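Local coordinates for protein pseudoperoxidase (Leishmania major, PDB 5VIA) that binds a heme b cofactor within a peroxidase-family fold and is a pseudoperoxidase, so ordinary peroxidase activity is uncertain, at residues A[25-30]-A[93-98]; A[34-39]-A[67-72]; A[196-201]-A[237-242]; A[218-223]-A[243-248]. All coordinates share one frame; numbering follows the deposited sequence.

The four contacts form two groups on either flank of the heme. Interactions 1 and 2 are buried among helices and touch each other: Phe-27 of interaction 1 packs on Ser-37 of interaction 2, and Arg-30 makes a salt bridge with Asp-68. Their centres are about 9 Å apart. Interactions 3 and 4 share one antiparallel sheet and helix 241-245, and their centres are only about 4 Å apart. Interactions 1 to 3 join their segments through close packing without polar bonds, whereas the partly buried interaction 4 adds a salt bridge made of weak hydrogen bonds. Interactions 2 and 3 both reach the heme, the former through a hydrogen bond to a propionate and the latter by contact with a methyl group.

Interaction 1 of 4, residues A[25-30]-A[93-98]; sequences KQFEFR and AIAGIK
The carbonyl O of Gln-26, one residue ahead of the Phe-27 that reaches across to Ala-95 and Gly-96, accepts two backbone hydrogen bonds: one from Arg-30 N at 3.0 Å and one from Phe-29 N at 3.1 Å. This double grip holds the turn of helix from which the phenylalanine projects. Its CG lies beside the backbone N and opposite the carbonyl carbon (chi1 -62°), and the ring advances on helix 85-99 with CE2 in the lead. Phe-27 CE2 comes within 3.5 Å of Gly-96 N. It also lies 3.7 Å from the carbonyl C of Ala-95, which sits at the ring edge near the ring plane. An apolar touch is added, from Phe-27 CE2 to Ala-95 CB at 3.9 Å. Small residues suit this place: glycine carries nothing beyond its backbone and alanine a single methyl, so one corner of the ring can come right up to the main chain of the other helix. The CA atoms of Phe-27 and Gly-96 stand 7.7 Å apart. The charged end of Arg-30 turns elsewhere, to salt bridges with Asp-32 and Asp-68. Helix 33-49 meets the same ring through Ala-34 and Ser-37, while helix 263-279 covers Ile-94 and Ile-97 on another side of helix 85-99.

Interaction 2 of 4, residues A[34-39]-A[67-72]; sequences AATSIR and DDVAGI. With HEM (protoporphyrin IX containing Fe), chain B.
Val-69 pushes one methyl, CG2, against Thr-36 and Ser-37, and this small patch is the tight part of the contact. The closest approach is methyl to methyl, Val-69 CG2 to Thr-36 CG2 at 3.5 Å, with the two side chains meeting at a slant. Val-69 CG2 also reaches Ser-37 N at 3.8 Å and skirts Ser-37 OG, whose hydrogen bond goes to the carbonyl O of Leu-33 one turn earlier. A short branched valine beside a serine lets the helices come close, with the CA atoms of Ser-37 and Val-69 only 6.1 Å apart. Threonine suits its position because its two branches do different work. With OG1 of Thr-36 turned opposite the carbonyl carbon (chi1 -41°), the methyl faces Val-69. Thr-36 OG1 donates to heme O1D at 2.7 Å, and Asp-32 O lies within hydrogen-bonding distance of the same hydroxyl, which has one proton to share between the two. On the heme flank, Arg-39 CB lies 3.7 Å from heme C2D. Its guanidinium is held by the carbonyls of Cys-60, Val-62 and Arg-64, and Cys-60 is itself an axial ligand of the heme iron. The contact is looser toward both ends of 67-72. Ile-72 points toward segment 34-39 without touching it and packs instead on Leu-33, and the exposed Asp-68 makes no contact with 34-39. Helix 33-49 is thus sandwiched between heme and helix 67-79, while helix 16-29 touches both helices through Phe-27.

Interaction 3 of 4, residues A[196-201]-A[237-242]; sequences RAFAPL and CVVNAA. With HEM (protoporphyrin IX containing Fe), chain B.
Phe-198, Val-239 and Leu-201 bury the most surface here, and none of them makes a polar bond across the contact. Strands 199-200 and 235-240 are the outer strands of a three-stranded antiparallel sheet, with strand 219-224 between them, so side chains from the residues flanking strand 199-200 must bridge over the middle strand. Phe-198 does so with one corner of its ring: CE1 meets Val-239 CG2 at 3.7 Å, and CZ lies 3.8 Å from that same methyl. The ring is long enough to span the gap, and the branched valine, extended in its strand, offers it a methyl. Leu-201 makes a looser touch, its CD2 standing 4.2 Å from Val-238 CG1, with the two side chains crossing at about a right angle. Val-238 and Val-239 are consecutive strand residues, so the two contacts use opposite faces of the sheet. Beyond them, Asn-240 sets CG 3.4 Å from heme CMB while ND2 is hydrogen-bonded to the carbonyl O of Val-56. Backbone bonds tie Ala-199 to Cys-221 and Val-239 to Arg-220 of the middle strand, and Val-238 to Thr-175. What joins the two segments directly is apolar packing, dispersion plus buried hydrocarbon surface, which depends on shape more than on direction.

Interaction 4 of 4, residues A[218-223]-A[243-248]; sequences TLRCVY and ELELLK
The middle strand of a three-stranded antiparallel sheet meets the short helix 241-245 here, through Arg-220 on the strand and Leu-244 and Glu-245 on the helix. Arginine suits the place because its chain serves two purposes. Its aliphatic part lies over Leu-244, whose CD1 is 4.0 Å from Arg-220 CB, and CD of the arginine lies equally close to that methyl. The chain then runs extended from CG to NE and carries the guanidinium on to Glu-245, where both terminal nitrogens address one carboxylate oxygen. NH1 of Arg-220 is 3.3 Å from Glu-245 OE2, with an N-H...O angle of 154°, and NH2 of Arg-220 is 3.4 Å from that OE2. Both are weak hydrogen bonds within a salt bridge. OE2 sits in the guanidinium plane at its edge, but the carboxylate plane is turned 78° from it, so this is a fork on a single oxygen and not a paired, two-oxygen grip. Glu-245 gets there by folding at chi2 (-58°), which brings back toward the strand a side chain that starts off to one side. Leu-244 also packs on Phe-198 and Leu-191. The preceding Glu-243 touches the heme, its OE1 hydrogen-bonded to Tyr-187 and to ND1 of His-159, an axial ligand of the iron, an arrangement that recalls the proximal histidine-carboxylate pair of heme peroxidases. With Lys-248 NZ 6.1 Å from Arg-220 NH1, Glu-245 probably offsets part of their like charge, while the long bonds suggest a modest electrostatic tie laid over an apolar contact at van der Waals distance.

Interaction 1 of 4, residues A[25-30]-A[93-98]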
# COMPACT_ATOMS: atom_id res chain seq x y z
N LYS A 25 17.76 -7.75 0.09
CA LYS A 25 18.54 -8.60 0.98
C LYS A 25 18.00 -8.52 2.41
O LYS A 25 17.96 -9.53 3.12
CB LYS A 25 20.03 -8.23 0.93
CG LYS A 25 20.62 -8.30 -0.48
CD LYS A 25 22.15 -8.37 -0.46
CE LYS A 25 22.73 -8.63 -1.87
NZ LYS A 25 22.89 -7.38 -2.69
N GLN A 26 17.58 -7.33 2.82
CA GLN A 26 16.95 -7.14 4.13
C GLN A 26 15.66 -7.96 4.21
O GLN A 26 15.40 -8.63 5.22
CB GLN A 26 16.68 -5.65 4.39
CG GLN A 26 17.94 -4.83 4.67
CD GLN A 26 18.74 -5.37 5.84
OE1 GLN A 26 18.17 -5.80 6.85
NE2 GLN A 26 20.06 -5.37 5.71
N PHE A 27 14.88 -7.92 3.13
CA PHE A 27 13.64 -8.68 3.04
C PHE A 27 13.88 -10.18 3.09
O PHE A 27 13.00 -10.94 3.49
CB PHE A 27 12.88 -8.31 1.76
CG PHE A 27 12.48 -6.87 1.69
CD1 PHE A 27 12.30 -6.13 2.86
CD2 PHE A 27 12.29 -6.25 0.47
CE1 PHE A 27 11.94 -4.79 2.80
CE2 PHE A 27 11.92 -4.92 0.40
CZ PHE A 27 11.74 -4.18 1.57
N GLU A 28 15.07 -10.61 2.69
CA GLU A 28 15.39 -12.03 2.72
C GLU A 28 15.45 -12.58 4.15
O GLU A 28 15.17 -13.76 4.37
CB GLU A 28 16.69 -12.31 1.94
CG GLU A 28 16.46 -12.28 0.43
CD GLU A 28 17.74 -12.11 -0.38
OE1 GLU A 28 18.84 -12.21 0.18
OE2 GLU A 28 17.62 -11.87 -1.60
N PHE A 29 15.78 -11.73 5.12
CA PHE A 29 15.80 -12.14 6.53
C PHE A 29 14.52 -11.74 7.26
O PHE A 29 14.12 -12.40 8.22
CB PHE A 29 17.01 -11.57 7.25
CG PHE A 29 18.25 -12.41 7.12
CD1 PHE A 29 18.30 -13.67 7.70
CD2 PHE A 29 19.35 -11.95 6.41
CE1 PHE A 29 19.44 -14.47 7.58
CE2 PHE A 29 20.48 -12.73 6.28
CZ PHE A 29 20.53 -14.00 6.88
N ARG A 30 13.89 -10.66 6.80
CA ARG A 30 12.62 -10.20 7.34
C ARG A 30 11.58 -10.13 6.21
O ARG A 30 11.25 -9.03 5.75
CB ARG A 30 12.77 -8.81 7.98
CG ARG A 30 13.62 -8.77 9.25
CD ARG A 30 12.88 -9.36 10.45
NE ARG A 30 11.54 -8.77 10.58
CZ ARG A 30 11.18 -7.90 11.52
NH1 ARG A 30 12.05 -7.49 12.43
NH2 ARG A 30 9.94 -7.43 11.54
N ALA A 93 9.96 0.46 -1.40
CA ALA A 93 8.62 -0.03 -1.73
C ALA A 93 8.69 -0.83 -3.02
O ALA A 93 8.11 -1.92 -3.12
CB ALA A 93 7.64 1.15 -1.88
N ILE A 94 9.40 -0.29 -4.01
CA ILE A 94 9.58 -0.97 -5.29
C ILE A 94 10.29 -2.31 -5.07
O ILE A 94 9.95 -3.31 -5.70
CB ILE A 94 10.36 -0.07 -6.29
CG1 ILE A 94 9.49 1.12 -6.73
CG2 ILE A 94 10.80 -0.84 -7.52
CD1 ILE A 94 10.27 2.19 -7.49
N ALA A 95 11.25 -2.33 -4.16
CA ALA A 95 11.93 -3.58 -3.82
C ALA A 95 10.98 -4.58 -3.15
O ALA A 95 11.12 -5.80 -3.32
CB ALA A 95 13.13 -3.31 -2.95
N GLY A 96 10.00 -4.06 -2.40
CA GLY A 96 8.98 -4.91 -1.79
C GLY A 96 8.17 -5.63 -2.85
O GLY A 96 7.89 -6.83 -2.74
N ILE A 97 7.77 -4.89 -3.89
CA ILE A 97 7.03 -5.50 -4.99
C ILE A 97 7.85 -6.60 -5.66
O ILE A 97 7.36 -7.71 -5.91
CB ILE A 97 6.65 -4.44 -6.06
CG1 ILE A 97 5.74 -3.37 -5.45
CG2 ILE A 97 5.94 -5.09 -7.24
CD1 ILE A 97 5.57 -2.15 -6.34
N LYS A 98 9.11 -6.29 -5.97
CA LYS A 98 10.03 -7.26 -6.55
C LYS A 98 10.15 -8.50 -5.68
O LYS A 98 10.10 -9.64 -6.18
CB LYS A 98 11.42 -6.62 -6.70
CG LYS A 98 12.48 -7.51 -7.35
CD LYS A 98 13.81 -6.77 -7.45
CE LYS A 98 14.82 -7.50 -8.34
NZ LYS A 98 15.31 -8.78 -7.79

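Interaction 2 of 4, residues A[34-39]-A[67-72]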
# COMPACT_ATOMS: atom_id res chain seq x y z
N ALA A 34 8.57 -6.73 3.53
CA ALA A 34 8.40 -6.36 2.12
C ALA A 34 7.04 -5.75 1.92
O ALA A 34 6.90 -4.65 1.33
CB ALA A 34 8.59 -7.56 1.22
N ALA A 35 6.00 -6.44 2.38
CA ALA A 35 4.66 -5.87 2.22
C ALA A 35 4.48 -4.59 3.06
O ALA A 35 3.81 -3.64 2.62
CB ALA A 35 3.59 -6.90 2.54
N THR A 36 5.06 -4.55 4.25
CA THR A 36 4.95 -3.33 5.06
C THR A 36 5.64 -2.14 4.35
O THR A 36 5.16 -1.00 4.43
CB THR A 36 5.52 -3.52 6.47
OG1 THR A 36 5.12 -4.80 6.99
CG2 THR A 36 4.98 -2.41 7.38
N SER A 37 6.74 -2.41 3.65
CA SER A 37 7.42 -1.35 2.91
C SER A 37 6.55 -0.86 1.76
O SER A 37 6.58 0.32 1.41
CB SER A 37 8.77 -1.83 2.39
OG SER A 37 9.59 -2.31 3.46
N ILE A 38 5.75 -1.75 1.18
CA ILE A 38 4.83 -1.37 0.12
C ILE A 38 3.73 -0.50 0.72
O ILE A 38 3.41 0.55 0.17
CB ILE A 38 4.19 -2.59 -0.57
CG1 ILE A 38 5.25 -3.38 -1.33
CG2 ILE A 38 3.05 -2.15 -1.51
CD1 ILE A 38 4.74 -4.70 -1.87
N ARG A 39 3.18 -0.93 1.86
CA ARG A 39 2.17 -0.13 2.53
C ARG A 39 2.70 1.28 2.82
O ARG A 39 1.98 2.26 2.67
CB ARG A 39 1.70 -0.77 3.84
CG ARG A 39 0.80 0.19 4.61
CD ARG A 39 -0.03 -0.47 5.70
NE ARG A 39 0.73 -0.71 6.90
CZ ARG A 39 0.84 0.14 7.91
NH1 ARG A 39 0.23 1.32 7.87
NH2 ARG A 39 1.56 -0.20 8.96
N ASP A 67 7.79 0.71 12.61
CA ASP A 67 9.10 0.78 13.28
C ASP A 67 10.16 -0.07 12.58
O ASP A 67 11.30 0.37 12.40
CB ASP A 67 9.01 0.34 14.75
CG ASP A 67 8.51 1.45 15.67
OD1 ASP A 67 8.42 2.61 15.23
OD2 ASP A 67 8.23 1.15 16.86
N ASP A 68 9.79 -1.29 12.21
CA ASP A 68 10.74 -2.21 11.61
C ASP A 68 11.10 -1.73 10.19
O ASP A 68 12.27 -1.78 9.79
CB ASP A 68 10.20 -3.65 11.60
CG ASP A 68 10.21 -4.29 12.99
OD1 ASP A 68 10.99 -3.86 13.85
OD2 ASP A 68 9.44 -5.26 13.22
N VAL A 69 10.11 -1.24 9.46
CA VAL A 69 10.36 -0.61 8.16
C VAL A 69 11.29 0.59 8.29
O VAL A 69 12.21 0.75 7.49
CB VAL A 69 9.06 -0.16 7.46
CG1 VAL A 69 9.36 0.76 6.27
CG2 VAL A 69 8.31 -1.37 6.99
N ALA A 70 11.06 1.41 9.31
CA ALA A 70 11.92 2.57 9.55
C ALA A 70 13.34 2.10 9.83
O ALA A 70 14.30 2.78 9.49
CB ALA A 70 11.40 3.41 10.69
N GLY A 71 13.45 0.93 10.47
CA GLY A 71 14.74 0.27 10.66
C GLY A 71 15.46 0.04 9.34
O GLY A 71 16.63 0.39 9.20
N ILE A 72 14.77 -0.55 8.36
CA ILE A 72 15.37 -0.79 7.05
C ILE A 72 15.70 0.52 6.31
O ILE A 72 16.76 0.65 5.69
CB ILE A 72 14.46 -1.71 6.18
CG1 ILE A 72 14.37 -3.11 6.81
CG2 ILE A 72 14.98 -1.80 4.74
CD1 ILE A 72 13.71 -4.16 5.91
CHA HEM B . -2.71 -3.58 4.85
CHB HEM B . -7.05 -1.39 4.51
CHC HEM B . -5.29 1.14 0.76
CHD HEM B . -1.25 -1.59 0.66
C1A HEM B . -3.98 -3.14 5.11
C2A HEM B . -4.74 -3.48 6.29
C3A HEM B . -5.93 -2.89 6.22
C4A HEM B . -5.98 -2.14 4.96
CMA HEM B . -7.06 -2.97 7.26
CAA HEM B . -4.22 -4.35 7.46
CBA HEM B . -3.28 -3.41 8.23
CGA HEM B . -2.64 -4.06 9.44
O1A HEM B . -3.38 -4.46 10.36
O2A HEM B . -1.38 -4.14 9.48
C1B HEM B . -6.97 -0.48 3.48
C2B HEM B . -8.01 0.41 3.02
C3B HEM B . -7.54 1.13 1.99
C4B HEM B . -6.17 0.69 1.73
CMB HEM B . -9.41 0.52 3.64
CAB HEM B . -8.37 2.20 1.24
CBB HEM B . -7.81 3.25 0.63
C1C HEM B . -4.06 0.63 0.39
C2C HEM B . -3.23 1.07 -0.74
C3C HEM B . -2.10 0.31 -0.75
C4C HEM B . -2.20 -0.63 0.36
CMC HEM B . -3.62 2.23 -1.70
CAC HEM B . -0.85 0.30 -1.66
CBC HEM B . -0.61 1.24 -2.59
C1D HEM B . -1.27 -2.40 1.77
C2D HEM B . -0.26 -3.38 2.09
C3D HEM B . -0.71 -4.01 3.40
C4D HEM B . -1.95 -3.34 3.74
CMD HEM B . 1.02 -3.73 1.29
CAD HEM B . 0.02 -5.11 4.21
CBD HEM B . 0.99 -4.35 5.13
CGD HEM B . 1.76 -5.29 6.03
O1D HEM B . 2.44 -4.79 6.98
O2D HEM B . 1.68 -6.52 5.80
NA HEM B . -4.77 -2.32 4.31
NB HEM B . -5.87 -0.29 2.67
NC HEM B . -3.40 -0.42 1.03
ND HEM B . -2.25 -2.41 2.75
FE HEM B . -4.07 -1.33 2.75

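Interaction 3 of 4, residues A[196-201]-A[237-242]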
# COMPACT_ATOMS: atom_id res chain seq x y z
N ARG A 196 -20.40 -12.61 -1.23
CA ARG A 196 -21.65 -12.80 -0.49
C ARG A 196 -21.49 -13.54 0.83
O ARG A 196 -22.47 -13.71 1.56
CB ARG A 196 -22.68 -13.50 -1.37
CG ARG A 196 -23.24 -12.62 -2.47
CD ARG A 196 -24.05 -13.44 -3.48
NE ARG A 196 -23.19 -14.25 -4.34
CZ ARG A 196 -23.64 -15.03 -5.32
NH1 ARG A 196 -24.94 -15.12 -5.56
NH2 ARG A 196 -22.78 -15.72 -6.06
N ALA A 197 -20.28 -13.98 1.16
CA ALA A 197 -20.06 -14.74 2.40
C ALA A 197 -19.39 -13.93 3.51
O ALA A 197 -19.27 -14.40 4.64
CB ALA A 197 -19.28 -16.02 2.12
N PHE A 198 -18.95 -12.72 3.18
CA PHE A 198 -18.34 -11.85 4.19
C PHE A 198 -19.35 -11.44 5.27
O PHE A 198 -20.48 -11.05 4.97
CB PHE A 198 -17.74 -10.62 3.52
CG PHE A 198 -16.37 -10.86 2.93
CD1 PHE A 198 -15.23 -10.74 3.72
CD2 PHE A 198 -16.22 -11.18 1.59
CE1 PHE A 198 -13.97 -10.95 3.18
CE2 PHE A 198 -14.96 -11.38 1.05
CZ PHE A 198 -13.84 -11.27 1.84
N ALA A 199 -18.94 -11.56 6.53
CA ALA A 199 -19.81 -11.22 7.65
C ALA A 199 -19.10 -10.19 8.53
O ALA A 199 -17.87 -10.12 8.53
CB ALA A 199 -20.16 -12.47 8.46
N PRO A 200 -19.87 -9.36 9.24
CA PRO A 200 -19.29 -8.36 10.14
C PRO A 200 -18.34 -8.99 11.14
O PRO A 200 -18.64 -10.06 11.65
CB PRO A 200 -20.52 -7.81 10.88
CG PRO A 200 -21.63 -7.96 9.92
CD PRO A 200 -21.33 -9.22 9.12
N LEU A 201 -17.20 -8.35 11.40
CA LEU A 201 -16.23 -8.86 12.37
C LEU A 201 -16.11 -7.89 13.53
O LEU A 201 -15.88 -6.69 13.33
CB LEU A 201 -14.86 -9.05 11.71
CG LEU A 201 -13.70 -9.43 12.63
CD1 LEU A 201 -13.85 -10.85 13.13
CD2 LEU A 201 -12.35 -9.25 11.94
N CYS A 237 -9.86 -14.43 6.68
CA CYS A 237 -9.62 -13.43 5.64
C CYS A 237 -10.51 -12.23 5.91
O CYS A 237 -11.72 -12.37 6.12
CB CYS A 237 -9.91 -14.02 4.27
SG CYS A 237 -8.96 -15.52 3.94
N VAL A 238 -9.91 -11.04 5.90
CA VAL A 238 -10.54 -9.84 6.44
C VAL A 238 -10.44 -8.71 5.43
O VAL A 238 -9.37 -8.49 4.85
CB VAL A 238 -9.87 -9.43 7.77
CG1 VAL A 238 -10.53 -8.20 8.34
CG2 VAL A 238 -9.94 -10.58 8.80
N VAL A 239 -11.55 -8.01 5.19
CA VAL A 239 -11.59 -6.91 4.22
C VAL A 239 -12.52 -5.81 4.76
O VAL A 239 -13.53 -6.11 5.39
CB VAL A 239 -12.12 -7.37 2.84
CG1 VAL A 239 -12.14 -6.22 1.84
CG2 VAL A 239 -11.28 -8.51 2.28
N ASN A 240 -12.15 -4.55 4.55
CA ASN A 240 -13.01 -3.42 4.91
C ASN A 240 -14.37 -3.52 4.23
O ASN A 240 -14.46 -3.88 3.05
CB ASN A 240 -12.35 -2.10 4.47
CG ASN A 240 -11.39 -1.56 5.49
OD1 ASN A 240 -10.31 -2.11 5.70
ND2 ASN A 240 -11.77 -0.45 6.14
N ALA A 241 -15.44 -3.18 4.96
CA ALA A 241 -16.78 -3.09 4.36
C ALA A 241 -16.76 -2.20 3.12
O ALA A 241 -17.39 -2.53 2.11
CB ALA A 241 -17.80 -2.56 5.38
N ALA A 242 -16.04 -1.09 3.21
CA ALA A 242 -15.93 -0.14 2.09
C ALA A 242 -15.33 -0.75 0.81
O ALA A 242 -15.76 -0.43 -0.30
CB ALA A 242 -15.12 1.07 2.51
CHA HEM B . -2.71 -3.58 4.85
CHB HEM B . -7.05 -1.39 4.51
CHC HEM B . -5.29 1.14 0.76
CHD HEM B . -1.25 -1.59 0.66
C1A HEM B . -3.98 -3.14 5.11
C2A HEM B . -4.74 -3.48 6.29
C3A HEM B . -5.93 -2.89 6.22
C4A HEM B . -5.98 -2.14 4.96
CMA HEM B . -7.06 -2.97 7.26
CAA HEM B . -4.22 -4.35 7.46
CBA HEM B . -3.28 -3.41 8.23
CGA HEM B . -2.64 -4.06 9.44
O1A HEM B . -3.38 -4.46 10.36
O2A HEM B . -1.38 -4.14 9.48
C1B HEM B . -6.97 -0.48 3.48
C2B HEM B . -8.01 0.41 3.02
C3B HEM B . -7.54 1.13 1.99
C4B HEM B . -6.17 0.69 1.73
CMB HEM B . -9.41 0.52 3.64
CAB HEM B . -8.37 2.20 1.24
CBB HEM B . -7.81 3.25 0.63
C1C HEM B . -4.06 0.63 0.39
C2C HEM B . -3.23 1.07 -0.74
C3C HEM B . -2.10 0.31 -0.75
C4C HEM B . -2.20 -0.63 0.36
CMC HEM B . -3.62 2.23 -1.70
CAC HEM B . -0.85 0.30 -1.66
CBC HEM B . -0.61 1.24 -2.59
C1D HEM B . -1.27 -2.40 1.77
C2D HEM B . -0.26 -3.38 2.09
C3D HEM B . -0.71 -4.01 3.40
C4D HEM B . -1.95 -3.34 3.74
CMD HEM B . 1.02 -3.73 1.29
CAD HEM B . 0.02 -5.11 4.21
CBD HEM B . 0.99 -4.35 5.13
CGD HEM B . 1.76 -5.29 6.03
O1D HEM B . 2.44 -4.79 6.98
O2D HEM B . 1.68 -6.52 5.80
NA HEM B . -4.77 -2.32 4.31
NB HEM B . -5.87 -0.29 2.67
NC HEM B . -3.40 -0.42 1.03
ND HEM B . -2.25 -2.41 2.75
FE HEM B . -4.07 -1.33 2.75

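Interaction 4 of 4, residues A[218-223]-A[243-248]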
# COMPACT_ATOMS: atom_id res chain seq x y z
N THR A 218 -15.85 -1.61 10.80
CA THR A 218 -16.32 -1.89 9.45
C THR A 218 -15.59 -3.08 8.83
O THR A 218 -15.73 -3.35 7.64
CB THR A 218 -16.10 -0.67 8.51
OG1 THR A 218 -14.73 -0.62 8.13
CG2 THR A 218 -16.48 0.62 9.23
N LEU A 219 -14.79 -3.78 9.63
CA LEU A 219 -14.10 -4.94 9.07
C LEU A 219 -15.08 -6.08 8.86
O LEU A 219 -16.00 -6.28 9.66
CB LEU A 219 -12.93 -5.37 9.95
CG LEU A 219 -11.78 -4.38 10.15
CD1 LEU A 219 -10.67 -5.02 10.97
CD2 LEU A 219 -11.23 -3.84 8.83
N ARG A 220 -14.90 -6.81 7.77
CA ARG A 220 -15.73 -7.98 7.52
C ARG A 220 -14.83 -9.18 7.25
O ARG A 220 -13.65 -9.02 6.94
CB ARG A 220 -16.72 -7.75 6.39
CG ARG A 220 -17.75 -6.65 6.68
CD ARG A 220 -18.91 -6.73 5.70
NE ARG A 220 -19.76 -5.54 5.71
CZ ARG A 220 -20.29 -5.00 4.61
NH1 ARG A 220 -20.05 -5.55 3.42
NH2 ARG A 220 -21.05 -3.92 4.68
N CYS A 221 -15.40 -10.36 7.36
CA CYS A 221 -14.60 -11.55 7.53
C CYS A 221 -15.19 -12.77 6.83
O CYS A 221 -16.41 -12.99 6.87
CB CYS A 221 -14.47 -11.84 9.03
SG CYS A 221 -13.50 -13.28 9.45
N VAL A 222 -14.33 -13.54 6.17
CA VAL A 222 -14.67 -14.88 5.74
C VAL A 222 -13.57 -15.84 6.18
O VAL A 222 -12.40 -15.45 6.27
CB VAL A 222 -14.90 -14.97 4.21
CG1 VAL A 222 -13.60 -14.87 3.44
CG2 VAL A 222 -15.61 -16.27 3.87
N TYR A 223 -13.95 -17.07 6.50
CA TYR A 223 -12.98 -18.11 6.83
C TYR A 223 -12.88 -19.09 5.67
O TYR A 223 -13.89 -19.65 5.24
CB TYR A 223 -13.36 -18.85 8.12
CG TYR A 223 -13.19 -18.00 9.36
CD1 TYR A 223 -11.98 -17.95 10.04
CD2 TYR A 223 -14.25 -17.23 9.84
CE1 TYR A 223 -11.83 -17.18 11.18
CE2 TYR A 223 -14.10 -16.45 10.97
CZ TYR A 223 -12.90 -16.42 11.63
OH TYR A 223 -12.76 -15.64 12.76
N GLU A 243 -14.34 -1.62 0.97
CA GLU A 243 -13.73 -2.31 -0.17
C GLU A 243 -14.74 -3.25 -0.85
O GLU A 243 -14.72 -3.42 -2.07
CB GLU A 243 -12.50 -3.09 0.29
CG GLU A 243 -11.18 -2.60 -0.27
CD GLU A 243 -9.98 -3.25 0.40
OE1 GLU A 243 -9.27 -4.05 -0.26
OE2 GLU A 243 -9.73 -2.94 1.58
N LEU A 244 -15.61 -3.85 -0.04
CA LEU A 244 -16.65 -4.74 -0.54
C LEU A 244 -17.83 -3.98 -1.15
O LEU A 244 -18.42 -4.42 -2.14
CB LEU A 244 -17.15 -5.66 0.58
CG LEU A 244 -16.11 -6.62 1.16
CD1 LEU A 244 -16.59 -7.27 2.45
CD2 LEU A 244 -15.79 -7.68 0.12
N GLU A 245 -18.18 -2.84 -0.56
CA GLU A 245 -19.35 -2.10 -1.03
C GLU A 245 -19.11 -1.53 -2.42
O GLU A 245 -20.05 -1.33 -3.19
CB GLU A 245 -19.73 -0.99 -0.04
CG GLU A 245 -20.39 -1.52 1.25
CD GLU A 245 -21.66 -2.33 0.99
OE1 GLU A 245 -22.62 -1.79 0.40
OE2 GLU A 245 -21.70 -3.51 1.39
N LEU A 246 -17.84 -1.32 -2.76
CA LEU A 246 -17.47 -0.84 -4.09
C LEU A 246 -17.77 -1.88 -5.18
O LEU A 246 -17.97 -1.52 -6.34
CB LEU A 246 -16.00 -0.42 -4.10
CG LEU A 246 -15.77 0.86 -3.29
CD1 LEU A 246 -14.32 1.27 -3.29
CD2 LEU A 246 -16.62 1.99 -3.84
N LEU A 247 -17.84 -3.15 -4.80
CA LEU A 247 -18.27 -4.22 -5.72
C LEU A 247 -19.71 -4.02 -6.19
O LEU A 247 -20.14 -4.68 -7.14
CB LEU A 247 -18.11 -5.60 -5.08
CG LEU A 247 -16.66 -5.99 -4.79
CD1 LEU A 247 -16.56 -7.35 -4.14
CD2 LEU A 247 -15.85 -5.96 -6.07
N LYS A 248 -20.44 -3.12 -5.53
CA LYS A 248 -21.81 -2.81 -5.92
C LYS A 248 -21.86 -1.68 -6.93
O LYS A 248 -22.85 -1.52 -7.65
CB LYS A 248 -22.64 -2.45 -4.68
CG LYS A 248 -23.01 -3.63 -3.81
CD LYS A 248 -23.22 -3.17 -2.37
CE LYS A 248 -24.08 -4.16 -1.60
NZ LYS A 248 -23.52 -5.53 -1.65